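Local atomic coordinates of fatty acid amide hydrolase (Candida albicans, PDB entry 6KVR), a protein that probably hydrolyses monocarboxylic acid amides, such as fatty acid amides, to the carboxylate and ammonium, as a member of the amidase signature family. Residues L84-L89 against S246-G251; F197-S202 against G238-Y243. All coordinates share one frame; numbering follows the deposited sequence.

Contact 1 of 2, residues L84-L89 against S246-G251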
ATOM      1  N   LEU A  84      27.777   9.559  23.130  1.00 32.41           N
ATOM      2  CA  LEU A  84      27.777  10.291  21.875  1.00 36.83           C
ATOM      3  C   LEU A  84      26.638   9.757  21.011  1.00 37.02           C
ATOM      4  O   LEU A  84      26.328   8.564  21.057  1.00 30.89           O
ATOM      5  CB  LEU A  84      29.099  10.091  21.138  1.00 37.40           C
ATOM      6  CG  LEU A  84      30.358  10.891  21.434  1.00 42.22           C
ATOM      7  CD1 LEU A  84      31.469  10.367  20.517  1.00 38.27           C
ATOM      8  CD2 LEU A  84      30.147  12.395  21.313  1.00 45.38           C
ATOM      9  N   SER A  85      26.025  10.635  20.213  1.00 35.51           N
ATOM     10  CA  SER A  85      25.033  10.159  19.259  1.00 34.85           C
ATOM     11  C   SER A  85      25.688   9.228  18.248  1.00 38.29           C
ATOM     12  O   SER A  85      26.889   9.315  17.976  1.00 37.56           O
ATOM     13  CB  SER A  85      24.370  11.319  18.523  1.00 37.64           C
ATOM     14  OG  SER A  85      25.233  11.811  17.511  1.00 38.72           O
ATOM     15  N   ALA A  86      24.881   8.322  17.689  1.00 36.11           N
ATOM     16  CA  ALA A  86      25.374   7.462  16.620  1.00 34.55           C
ATOM     17  C   ALA A  86      25.906   8.285  15.450  1.00 34.66           C
ATOM     18  O   ALA A  86      26.867   7.878  14.785  1.00 34.31           O
ATOM     19  CB  ALA A  86      24.260   6.521  16.157  1.00 35.51           C
ATOM     20  N   THR A  87      25.303   9.446  15.193  1.00 29.84           N
ATOM     21  CA  THR A  87      25.790  10.310  14.126  1.00 37.94           C
ATOM     22  C   THR A  87      27.244  10.711  14.359  1.00 34.57           C
ATOM     23  O   THR A  87      28.089  10.542  13.478  1.00 35.51           O
ATOM     24  CB  THR A  87      24.891  11.540  13.999  1.00 37.65           C
ATOM     25  OG1 THR A  87      23.535  11.118  13.819  1.00 39.69           O
ATOM     26  CG2 THR A  87      25.295  12.371  12.791  1.00 40.73           C
ATOM     27  N   GLU A  88      27.565  11.214  15.553  1.00 41.01           N
ATOM     28  CA  GLU A  88      28.942  11.640  15.800  1.00 42.12           C
ATOM     29  C   GLU A  88      29.888  10.453  16.019  1.00 41.78           C
ATOM     30  O   GLU A  88      31.055  10.525  15.611  1.00 41.87           O
ATOM     31  CB  GLU A  88      28.981  12.635  16.966  1.00 45.75           C
ATOM     32  CG  GLU A  88      28.195  12.247  18.211  1.00 49.50           C
ATOM     33  CD  GLU A  88      27.852  13.461  19.109  1.00 60.98           C
ATOM     34  OE1 GLU A  88      26.894  13.371  19.927  1.00 60.59           O
ATOM     35  OE2 GLU A  88      28.559  14.493  19.014  1.00 66.18           O
ATOM     36  N   LEU A  89      29.410   9.344  16.606  1.00 34.72           N
ATOM     37  CA  LEU A  89      30.191   8.105  16.578  1.00 36.17           C
ATOM     38  C   LEU A  89      30.567   7.712  15.148  1.00 41.88           C
ATOM     39  O   LEU A  89      31.698   7.277  14.884  1.00 39.05           O
ATOM     40  CB  LEU A  89      29.406   6.972  17.230  1.00 34.63           C
ATOM     41  CG  LEU A  89      29.368   6.809  18.743  1.00 42.17           C
ATOM     42  CD1 LEU A  89      28.480   5.622  19.061  1.00 38.56           C
ATOM     43  CD2 LEU A  89      30.760   6.630  19.349  1.00 39.67           C
ATOM     44  N   SER A 246      22.830   0.335  23.747  1.00 25.93           N
ATOM     45  CA  SER A 246      23.174   0.317  22.336  1.00 25.51           C
ATOM     46  C   SER A 246      22.976   1.725  21.793  1.00 30.58           C
ATOM     47  O   SER A 246      22.351   2.572  22.433  1.00 27.67           O
ATOM     48  CB  SER A 246      22.331  -0.708  21.555  1.00 30.34           C
ATOM     49  OG  SER A 246      20.978  -0.307  21.492  1.00 25.38           O
ATOM     50  N   ALA A 247      23.488   1.962  20.585  1.00 29.22           N
ATOM     51  CA  ALA A 247      23.400   3.288  19.981  1.00 29.51           C
ATOM     52  C   ALA A 247      22.085   3.515  19.233  1.00 34.33           C
ATOM     53  O   ALA A 247      21.574   4.647  19.200  1.00 31.46           O
ATOM     54  CB  ALA A 247      24.584   3.500  19.028  1.00 29.02           C
ATOM     55  N   ILE A 248      21.554   2.474  18.585  1.00 27.06           N
ATOM     56  CA  ILE A 248      20.238   2.507  17.960  1.00 27.87           C
ATOM     57  C   ILE A 248      19.593   1.148  18.184  1.00 28.65           C
ATOM     58  O   ILE A 248      20.276   0.121  18.231  1.00 29.25           O
ATOM     59  CB  ILE A 248      20.292   2.825  16.447  1.00 25.23           C
ATOM     60  CG1 ILE A 248      21.141   4.058  16.169  1.00 26.93           C
ATOM     61  CG2 ILE A 248      18.886   3.036  15.880  1.00 28.56           C
ATOM     62  CD1 ILE A 248      21.290   4.394  14.685  1.00 32.38           C
ATOM     63  N   GLY A 249      18.272   1.152  18.347  1.00 26.15           N
ATOM     64  CA  GLY A 249      17.515  -0.085  18.392  1.00 28.55           C
ATOM     65  C   GLY A 249      16.510  -0.178  17.258  1.00 25.42           C
ATOM     66  O   GLY A 249      16.074   0.840  16.716  1.00 27.91           O
ATOM     67  N   VAL A 250      16.137  -1.394  16.888  1.00 26.65           N
ATOM     68  CA  VAL A 250      15.170  -1.643  15.822  1.00 26.68           C
ATOM     69  C   VAL A 250      14.011  -2.427  16.415  1.00 25.83           C
ATOM     70  O   VAL A 250      14.214  -3.503  16.990  1.00 29.41           O
ATOM     71  CB  VAL A 250      15.794  -2.408  14.647  1.00 27.16           C
ATOM     72  CG1 VAL A 250      14.813  -2.444  13.438  1.00 27.25           C
ATOM     73  CG2 VAL A 250      17.098  -1.765  14.248  1.00 24.91           C
ATOM     74  N   GLY A 251      12.803  -1.888  16.284  1.00 28.75           N
ATOM     75  CA  GLY A 251      11.605  -2.582  16.719  1.00 27.68           C
ATOM     76  C   GLY A 251      10.540  -2.650  15.635  1.00 26.96           C
ATOM     77  O   GLY A 251      10.795  -2.332  14.473  1.00 25.45           O
TER
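With chi1 at -50°, I248 holds CG1 anti to its own carbonyl carbon, and an extended chi2 brings CD1 up against A86. The outer half of the isoleucine thus lies against a single methyl: A86 CB is 3.9 Å from I248 CD1 and 4.0 Å from I248 CG1. That same methyl also meets A247, whose CB is 4.2 Å from A86 CB, so the alanine side chain rests on two consecutive residues, A247 and I248. One turn further along the helix, L89 adds a looser touch, its CD1 branch 4.4 Å from A247 CB. All four residues are buried, and the join is wholly apolar, without a hydrogen bond from one segment to the other. The strand is tied into the central sheet of the amidase fold through backbone bonds of I248 and V250 to S156 in strand 155-158. A86 is the first residue of helix 86-94, whose N-terminus is closed by a capping box of S85 and E88: E88 N donates to S85 OG (3.1 Å), while S85 N donates to the anti lone pair of E88 OE1 (2.9 Å). D305 secures the same helix start from outside, accepting from A86 N and T87 OG1. F107 of helix 100-118 packs on both L89 and A247, whereas W309 of helix 303-317 touches I248.

Contact 2 of 2, residues F197-S202 against G238-Y243; sequences FYVRTS and GAIVGY
V199 and I240 reach for each other tip to tip, V199 CG1 stopping 3.8 Å from I240 CD1, while T201 meets the same isoleucine at roughly a right angle, with T201 CG2 4.0 Å from I240 CG2. I240 serves both strand residues by splitting its branches: CG1 stands anti to the backbone N (chi1 -171°) and leads the extended arm to V199, and CG2 is left to face T201. On the strand, V199 and T201 both project toward the helix. V199 CG1 is flanked a second time, since it lies 3.7 Å above the plane of the Y198 ring, offset toward its rim. T201 divides its two branches by character: CG2 packs on I240, while OG1 is hydrogen-bonded to E237, one turn before I240 on the helix. S156 of the adjacent strand touches V199 and I240 alike. The side chain of T201 comes within about 4 Å of that of K158, a predicted member of the charge relay. Helix 235-243, which follows the predicted catalytic S233, is thereby laid on the parallel strands beside the Ser-Ser-Lys site characteristic of amidase signature enzymes.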
ATOM      1  N   PHE A 197      26.339  -6.241  15.384  1.00 28.81           N
ATOM      2  CA  PHE A 197      25.276  -6.910  16.135  1.00 29.36           C
ATOM      3  C   PHE A 197      25.844  -7.752  17.267  1.00 28.12           C
ATOM      4  O   PHE A 197      26.923  -8.333  17.143  1.00 28.77           O
ATOM      5  CB  PHE A 197      24.443  -7.825  15.235  1.00 26.03           C
ATOM      6  CG  PHE A 197      23.833  -7.128  14.054  1.00 27.20           C
ATOM      7  CD1 PHE A 197      23.211  -5.896  14.195  1.00 29.62           C
ATOM      8  CD2 PHE A 197      23.857  -7.723  12.800  1.00 26.11           C
ATOM      9  CE1 PHE A 197      22.616  -5.264  13.091  1.00 25.48           C
ATOM     10  CE2 PHE A 197      23.264  -7.101  11.698  1.00 28.59           C
ATOM     11  CZ  PHE A 197      22.654  -5.880  11.843  1.00 25.99           C
ATOM     12  N   TYR A 198      25.067  -7.871  18.351  1.00 26.61           N
ATOM     13  CA  TYR A 198      25.553  -8.546  19.549  1.00 27.73           C
ATOM     14  C   TYR A 198      24.450  -8.928  20.532  1.00 26.01           C
ATOM     15  O   TYR A 198      24.675  -9.794  21.379  1.00 31.71           O
ATOM     16  CB  TYR A 198      26.592  -7.664  20.270  1.00 28.80           C
ATOM     17  CG  TYR A 198      26.083  -6.290  20.659  1.00 25.08           C
ATOM     18  CD1 TYR A 198      25.773  -5.339  19.692  1.00 29.97           C
ATOM     19  CD2 TYR A 198      25.889  -5.952  21.989  1.00 26.41           C
ATOM     20  CE1 TYR A 198      25.297  -4.089  20.045  1.00 30.46           C
ATOM     21  CE2 TYR A 198      25.413  -4.705  22.349  1.00 24.94           C
ATOM     22  CZ  TYR A 198      25.133  -3.776  21.377  1.00 26.44           C
ATOM     23  OH  TYR A 198      24.671  -2.532  21.729  1.00 31.96           O
ATOM     24  N   VAL A 199      23.272  -8.299  20.455  1.00 28.07           N
ATOM     25  CA  VAL A 199      22.181  -8.565  21.397  1.00 28.93           C
ATOM     26  C   VAL A 199      20.835  -8.553  20.668  1.00 28.18           C
ATOM     27  O   VAL A 199      20.593  -7.718  19.786  1.00 25.10           O
ATOM     28  CB  VAL A 199      22.170  -7.549  22.561  1.00 24.55           C
ATOM     29  CG1 VAL A 199      22.027  -6.129  22.044  1.00 25.10           C
ATOM     30  CG2 VAL A 199      21.054  -7.852  23.536  1.00 27.41           C
ATOM     31  N   ARG A 200      19.962  -9.491  21.037  1.00 24.50           N
ATOM     32  CA  ARG A 200      18.593  -9.547  20.542  1.00 26.86           C
ATOM     33  C   ARG A 200      17.677  -9.479  21.750  1.00 29.10           C
ATOM     34  O   ARG A 200      17.870 -10.224  22.721  1.00 29.14           O
ATOM     35  CB  ARG A 200      18.330 -10.824  19.719  1.00 26.90           C
ATOM     36  CG  ARG A 200      19.185 -10.895  18.445  1.00 29.00           C
ATOM     37  CD  ARG A 200      19.178 -12.278  17.817  1.00 26.42           C
ATOM     38  NE  ARG A 200      17.908 -12.538  17.157  1.00 25.50           N
ATOM     39  CZ  ARG A 200      17.475 -13.746  16.826  1.00 29.01           C
ATOM     40  NH1 ARG A 200      18.197 -14.823  17.070  1.00 23.93           N
ATOM     41  NH2 ARG A 200      16.302 -13.870  16.204  1.00 22.58           N
ATOM     42  N   THR A 201      16.692  -8.589  21.689  1.00 29.03           N
ATOM     43  CA  THR A 201      15.974  -8.113  22.864  1.00 26.98           C
ATOM     44  C   THR A 201      14.609  -8.768  23.006  1.00 26.79           C
ATOM     45  O   THR A 201      14.037  -9.301  22.049  1.00 27.37           O
ATOM     46  CB  THR A 201      15.808  -6.597  22.802  1.00 28.50           C
ATOM     47  OG1 THR A 201      15.316  -6.226  21.506  1.00 30.48           O
ATOM     48  CG2 THR A 201      17.152  -5.914  23.045  1.00 30.81           C
ATOM     49  N   SER A 202      14.068  -8.656  24.215  1.00 26.69           N
ATOM     50  CA  SER A 202      12.880  -9.384  24.629  1.00 26.77           C
ATOM     51  C   SER A 202      11.606  -8.763  24.073  1.00 24.67           C
ATOM     52  O   SER A 202      11.572  -7.608  23.632  1.00 24.22           O
ATOM     53  CB  SER A 202      12.785  -9.461  26.153  1.00 28.14           C
ATOM     54  OG  SER A 202      12.688  -8.147  26.693  1.00 32.68           O
ATOM     55  N   GLY A 238      13.300  -0.814  24.248  1.00 29.33           N
ATOM     56  CA  GLY A 238      13.114   0.371  25.070  1.00 26.68           C
ATOM     57  C   GLY A 238      14.043   0.391  26.271  1.00 30.40           C
ATOM     58  O   GLY A 238      14.647   1.421  26.585  1.00 28.99           O
ATOM     59  N   ALA A 239      14.184  -0.751  26.947  1.00 26.12           N
ATOM     60  CA  ALA A 239      15.066  -0.813  28.105  1.00 27.74           C
ATOM     61  C   ALA A 239      16.510  -0.527  27.707  1.00 30.46           C
ATOM     62  O   ALA A 239      17.178   0.310  28.325  1.00 31.07           O
ATOM     63  CB  ALA A 239      14.949  -2.177  28.790  1.00 24.29           C
ATOM     64  N   ILE A 240      17.010  -1.199  26.665  1.00 26.14           N
ATOM     65  CA  ILE A 240      18.441  -1.112  26.368  1.00 29.02           C
ATOM     66  C   ILE A 240      18.785   0.242  25.754  1.00 27.75           C
ATOM     67  O   ILE A 240      19.850   0.801  26.023  1.00 28.12           O
ATOM     68  CB  ILE A 240      18.894  -2.285  25.475  1.00 28.81           C
ATOM     69  CG1 ILE A 240      20.413  -2.298  25.355  1.00 30.77           C
ATOM     70  CG2 ILE A 240      18.314  -2.173  24.060  1.00 29.35           C
ATOM     71  CD1 ILE A 240      20.953  -3.548  24.673  1.00 31.42           C
ATOM     72  N   VAL A 241      17.905   0.792  24.920  1.00 25.28           N
ATOM     73  CA  VAL A 241      18.168   2.115  24.367  1.00 23.50           C
ATOM     74  C   VAL A 241      18.070   3.169  25.467  1.00 26.03           C
ATOM     75  O   VAL A 241      18.971   3.998  25.628  1.00 28.05           O
ATOM     76  CB  VAL A 241      17.220   2.404  23.183  1.00 27.94           C
ATOM     77  CG1 VAL A 241      17.376   3.838  22.677  1.00 25.24           C
ATOM     78  CG2 VAL A 241      17.478   1.415  22.043  1.00 24.79           C
ATOM     79  N   GLY A 242      17.002   3.121  26.277  1.00 26.78           N
ATOM     80  CA  GLY A 242      16.868   4.062  27.387  1.00 27.75           C
ATOM     81  C   GLY A 242      18.039   4.033  28.358  1.00 30.08           C
ATOM     82  O   GLY A 242      18.403   5.060  28.930  1.00 28.70           O
ATOM     83  N   TYR A 243      18.641   2.864  28.556  1.00 27.51           N
ATOM     84  CA  TYR A 243      19.836   2.708  29.368  1.00 27.00           C
ATOM     85  C   TYR A 243      21.114   3.101  28.634  1.00 30.26           C
ATOM     86  O   TYR A 243      22.147   3.275  29.287  1.00 30.98           O
ATOM     87  CB  TYR A 243      19.955   1.254  29.825  1.00 26.55           C
ATOM     88  CG  TYR A 243      20.935   0.993  30.958  1.00 33.29           C
ATOM     89  CD1 TYR A 243      20.543   1.125  32.286  1.00 32.26           C
ATOM     90  CD2 TYR A 243      22.235   0.571  30.704  1.00 32.81           C
ATOM     91  CE1 TYR A 243      21.427   0.869  33.332  1.00 35.16           C
ATOM     92  CE2 TYR A 243      23.130   0.306  31.755  1.00 31.07           C
ATOM     93  CZ  TYR A 243      22.719   0.456  33.056  1.00 33.39           C
ATOM     94  OH  TYR A 243      23.598   0.201  34.087  1.00 34.24           O
TER

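In the fold
The two contacts lie about 11 Å apart, centre to centre, and are nested along the chain: residues 84-89 come first, then 197-202, 238-243 and finally 246-251, so contact 2 falls inside the loop that contact 1 closes. Helix 235-243 runs on into strand 248-253 after a short connection; S246 N of the connection lies 3.9 Å from I240 CG1, and G249 N of the strand lies 3.8 Å from V241 CG2. Both contacts reach the same mixed sheet, in which strand 155-158 separates strands 199-201 and 248-253, all three parallel. Each contact thus places a helix against a strand next to the one that ends in K158, the predicted charge-relay lysine.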